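Exo-beta-1,3-galactanase (PDB 5FLW) probably hydrolyses beta-1,3-galactans from the chain end, as a putative exo-acting glycoside hydrolase of family 43. Local coordinates at residues 33-38 with 84-89. Sequence-based numbering, arbitrary orientation.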
ATOM      1  N   TYR A  33     -11.534   0.541  -5.801  1.00 13.27           N
ATOM      2  CA  TYR A  33     -10.565   0.368  -6.873  1.00 12.63           C
ATOM      3  C   TYR A  33      -9.255  -0.119  -6.273  1.00 13.22           C
ATOM      4  O   TYR A  33      -8.688   0.556  -5.405  1.00 15.23           O
ATOM      5  CB  TYR A  33     -10.314   1.700  -7.588  1.00 15.31           C
ATOM      6  CG  TYR A  33     -11.499   2.172  -8.387  1.00 15.63           C
ATOM      7  CD1 TYR A  33     -12.649   2.627  -7.752  1.00 14.68           C
ATOM      8  CD2 TYR A  33     -11.478   2.137  -9.787  1.00 15.17           C
ATOM      9  CE1 TYR A  33     -13.760   3.053  -8.480  1.00 17.19           C
ATOM     10  CE2 TYR A  33     -12.582   2.560 -10.537  1.00 17.23           C
ATOM     11  CZ  TYR A  33     -13.726   3.012  -9.870  1.00 16.55           C
ATOM     12  OH  TYR A  33     -14.838   3.443 -10.572  1.00 19.36           O
ATOM     13  N   ALA A  34      -8.757  -1.258  -6.757  1.00 12.00           N
ATOM     14  CA  ALA A  34      -7.445  -1.777  -6.373  1.00 10.88           C
ATOM     15  C   ALA A  34      -6.452  -1.567  -7.516  1.00 11.81           C
ATOM     16  O   ALA A  34      -6.793  -1.752  -8.692  1.00 12.73           O
ATOM     17  CB  ALA A  34      -7.520  -3.275  -6.041  1.00 11.36           C
ATOM     18  N   TYR A  35      -5.219  -1.194  -7.170  1.00 10.60           N
ATOM     19  CA  TYR A  35      -4.139  -1.052  -8.146  1.00 12.39           C
ATOM     20  C   TYR A  35      -3.006  -1.968  -7.694  1.00 10.46           C
ATOM     21  O   TYR A  35      -2.458  -1.767  -6.610  1.00 11.94           O
ATOM     22  CB  TYR A  35      -3.668   0.417  -8.227  1.00 11.18           C
ATOM     23  CG  TYR A  35      -4.818   1.354  -8.592  1.00 11.54           C
ATOM     24  CD1 TYR A  35      -5.139   1.620  -9.954  1.00 12.30           C
ATOM     25  CD2 TYR A  35      -5.632   1.927  -7.598  1.00 11.90           C
ATOM     26  CE1 TYR A  35      -6.210   2.459 -10.303  1.00 11.39           C
ATOM     27  CE2 TYR A  35      -6.722   2.750  -7.947  1.00 11.75           C
ATOM     28  CZ  TYR A  35      -6.998   3.018  -9.293  1.00 12.29           C
ATOM     29  OH  TYR A  35      -8.049   3.836  -9.641  1.00 14.06           O
ATOM     30  N   GLY A  36      -2.658  -2.973  -8.510  1.00 10.60           N
ATOM     31  CA  GLY A  36      -1.702  -3.979  -8.093  1.00 11.83           C
ATOM     32  C   GLY A  36      -0.547  -4.160  -9.064  1.00 11.71           C
ATOM     33  O   GLY A  36      -0.608  -3.760 -10.236  1.00 10.25           O
ATOM     34  N   GLU A  37       0.536  -4.774  -8.546  1.00  9.52           N
ATOM     35  CA  GLU A  37       1.681  -5.123  -9.390  1.00  8.06           C
ATOM     36  C   GLU A  37       1.333  -6.314 -10.280  1.00  9.73           C
ATOM     37  O   GLU A  37       0.996  -7.381  -9.778  1.00 11.27           O
ATOM     38  CB  GLU A  37       2.874  -5.482  -8.507  1.00  9.49           C
ATOM     39  CG  GLU A  37       3.288  -4.380  -7.537  1.00 10.01           C
ATOM     40  CD  GLU A  37       4.300  -4.829  -6.483  1.00  8.88           C
ATOM     41  OE1 GLU A  37       4.865  -5.939  -6.585  1.00 10.88           O
ATOM     42  OE2 GLU A  37       4.488  -4.086  -5.488  1.00 12.46           O
ATOM     43  N   ASN A  38       1.454  -6.159 -11.604  1.00 10.23           N
ATOM     44  CA  ASN A  38       1.360  -7.314 -12.495  1.00 10.59           C
ATOM     45  C   ASN A  38       2.668  -8.103 -12.389  1.00 11.98           C
ATOM     46  O   ASN A  38       3.733  -7.598 -12.780  1.00 11.62           O
ATOM     47  CB  ASN A  38       1.168  -6.838 -13.928  1.00 11.61           C
ATOM     48  CG  ASN A  38       0.963  -7.990 -14.903  1.00 13.78           C
ATOM     49  OD1 ASN A  38       0.633  -9.095 -14.489  1.00 14.48           O
ATOM     50  ND2 ASN A  38       1.154  -7.732 -16.209  1.00 12.36           N
ATOM     51  N   PRO A  84       2.053   0.313  -6.348  1.00  9.72           N
ATOM     52  CA  PRO A  84       1.332   1.455  -6.926  1.00  9.46           C
ATOM     53  C   PRO A  84       0.236   1.939  -5.985  1.00 10.64           C
ATOM     54  O   PRO A  84      -0.429   1.144  -5.313  1.00 11.29           O
ATOM     55  CB  PRO A  84       0.729   0.884  -8.229  1.00 10.63           C
ATOM     56  CG  PRO A  84       0.539  -0.591  -7.947  1.00  9.80           C
ATOM     57  CD  PRO A  84       1.759  -0.950  -7.073  1.00  9.53           C
ATOM     58  N   LYS A  85       0.052   3.259  -5.962  1.00  9.93           N
ATOM     59  CA  LYS A  85      -0.967   3.901  -5.146  1.00 11.95           C
ATOM     60  C   LYS A  85      -1.629   4.988  -5.984  1.00 10.79           C
ATOM     61  O   LYS A  85      -0.980   5.597  -6.838  1.00 11.00           O
ATOM     62  CB  LYS A  85      -0.328   4.558  -3.908  1.00 11.21           C
ATOM     63  CG  LYS A  85       0.443   3.587  -2.993  1.00 12.74           C
ATOM     64  CD  LYS A  85      -0.528   2.611  -2.313  1.00 11.86           C
ATOM     65  CE  LYS A  85       0.200   1.399  -1.691  1.00 10.41           C
ATOM     66  NZ  LYS A  85       0.778   0.512  -2.743  1.00 10.39           N
ATOM     67  N   VAL A  86      -2.914   5.250  -5.723  1.00 12.16           N
ATOM     68  CA  VAL A  86      -3.673   6.285  -6.431  1.00 12.06           C
ATOM     69  C   VAL A  86      -4.385   7.179  -5.420  1.00 12.96           C
ATOM     70  O   VAL A  86      -4.932   6.692  -4.424  1.00 14.24           O
ATOM     71  CB  VAL A  86      -4.680   5.667  -7.445  1.00 11.89           C
ATOM     72  CG1 VAL A  86      -5.672   6.714  -8.028  1.00 11.97           C
ATOM     73  CG2 VAL A  86      -3.912   4.946  -8.577  1.00 12.61           C
ATOM     74  N   LEU A  87      -4.391   8.492  -5.683  1.00 12.94           N
ATOM     75  CA  LEU A  87      -5.232   9.434  -4.956  1.00 12.79           C
ATOM     76  C   LEU A  87      -6.004  10.278  -5.963  1.00 14.27           C
ATOM     77  O   LEU A  87      -5.533  10.522  -7.089  1.00 13.38           O
ATOM     78  CB  LEU A  87      -4.423  10.398  -4.060  1.00 15.46           C
ATOM     79  CG  LEU A  87      -3.737   9.815  -2.814  1.00 15.59           C
ATOM     80  CD1 LEU A  87      -2.867  10.887  -2.115  1.00 14.03           C
ATOM     81  CD2 LEU A  87      -4.741   9.223  -1.845  1.00 14.53           C
ATOM     82  N   HIS A  88      -7.204  10.710  -5.554  1.00 15.35           N
ATOM     83  CA  HIS A  88      -8.002  11.657  -6.327  1.00 16.01           C
ATOM     84  C   HIS A  88      -7.707  13.063  -5.794  1.00 20.18           C
ATOM     85  O   HIS A  88      -7.896  13.328  -4.596  1.00 16.36           O
ATOM     86  CB  HIS A  88      -9.495  11.306  -6.234  1.00 17.71           C
ATOM     87  CG  HIS A  88     -10.373  12.090  -7.169  1.00 25.76           C
ATOM     88  ND1 HIS A  88     -11.710  12.316  -6.917  1.00 40.07           N
ATOM     89  CD2 HIS A  88     -10.111  12.687  -8.355  1.00 20.21           C
ATOM     90  CE1 HIS A  88     -12.236  13.005  -7.916  1.00 43.19           C
ATOM     91  NE2 HIS A  88     -11.281  13.271  -8.786  1.00 25.35           N
ATOM     92  N   CYS A  89      -7.224  13.955  -6.686  1.00 14.14           N
ATOM     93  CA  CYS A  89      -6.754  15.284  -6.278  1.00 13.71           C
ATOM     94  C   CYS A  89      -7.926  16.255  -6.182  1.00 16.01           C
ATOM     95  O   CYS A  89      -8.551  16.558  -7.207  1.00 17.15           O
ATOM     96  CB  CYS A  89      -5.752  15.829  -7.284  1.00 13.27           C
ATOM     97  SG  CYS A  89      -5.196  17.483  -6.866  1.00 16.40           S
TER
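The Tyr35 ring carries Val86 on one of its faces: CG2 of Val86 sits 3.4 Å from the centroid of the Tyr35 ring and only 5° off its normal, a CH-pi contact set squarely over the centre. Val86 CB rests nearer the rim, 3.6 Å from Tyr35 CE2, and its other methyl, CG1, reaches out beside the hydroxyl. With CG beside its own backbone N and anti to the carbonyl carbon (chi1 -58°), Tyr35 lays the face of its ring against the Val86 methyl. The hydroxyl at the far end of that ring is hydrogen-bonded to Pro119 O, so the phenol is tied at its tip as well as packed on a face. This is a meeting of neighbouring blades in the five-bladed beta-propeller of family 43: strand 31-37 belongs to one four-stranded antiparallel sheet, while strand 80-88 is the first, edge strand of the next. The short segments run at 153° to each other, their axes 6.4 Å apart at closest approach, with the Tyr35 ring, Val86 and Pro84 packed between them. A leucine in place of Tyr35 would probably leave Val86 CG2 without its aromatic face and Pro119 O without the phenol hydroxyl. Further along, Pro84 presses its ring on the backbone, CG lying 3.5 Å from Tyr35 O and 3.9 Å from Gly36 C. Pro84 CD meets Glu37 CG at 3.8 Å, the two side chains crossing at about a right angle. Beyond that methylene, the buried Glu37 carboxylate accepts a hydrogen bond from Arg83 N through OE2 and forms a salt bridge to Lys39 through OE1.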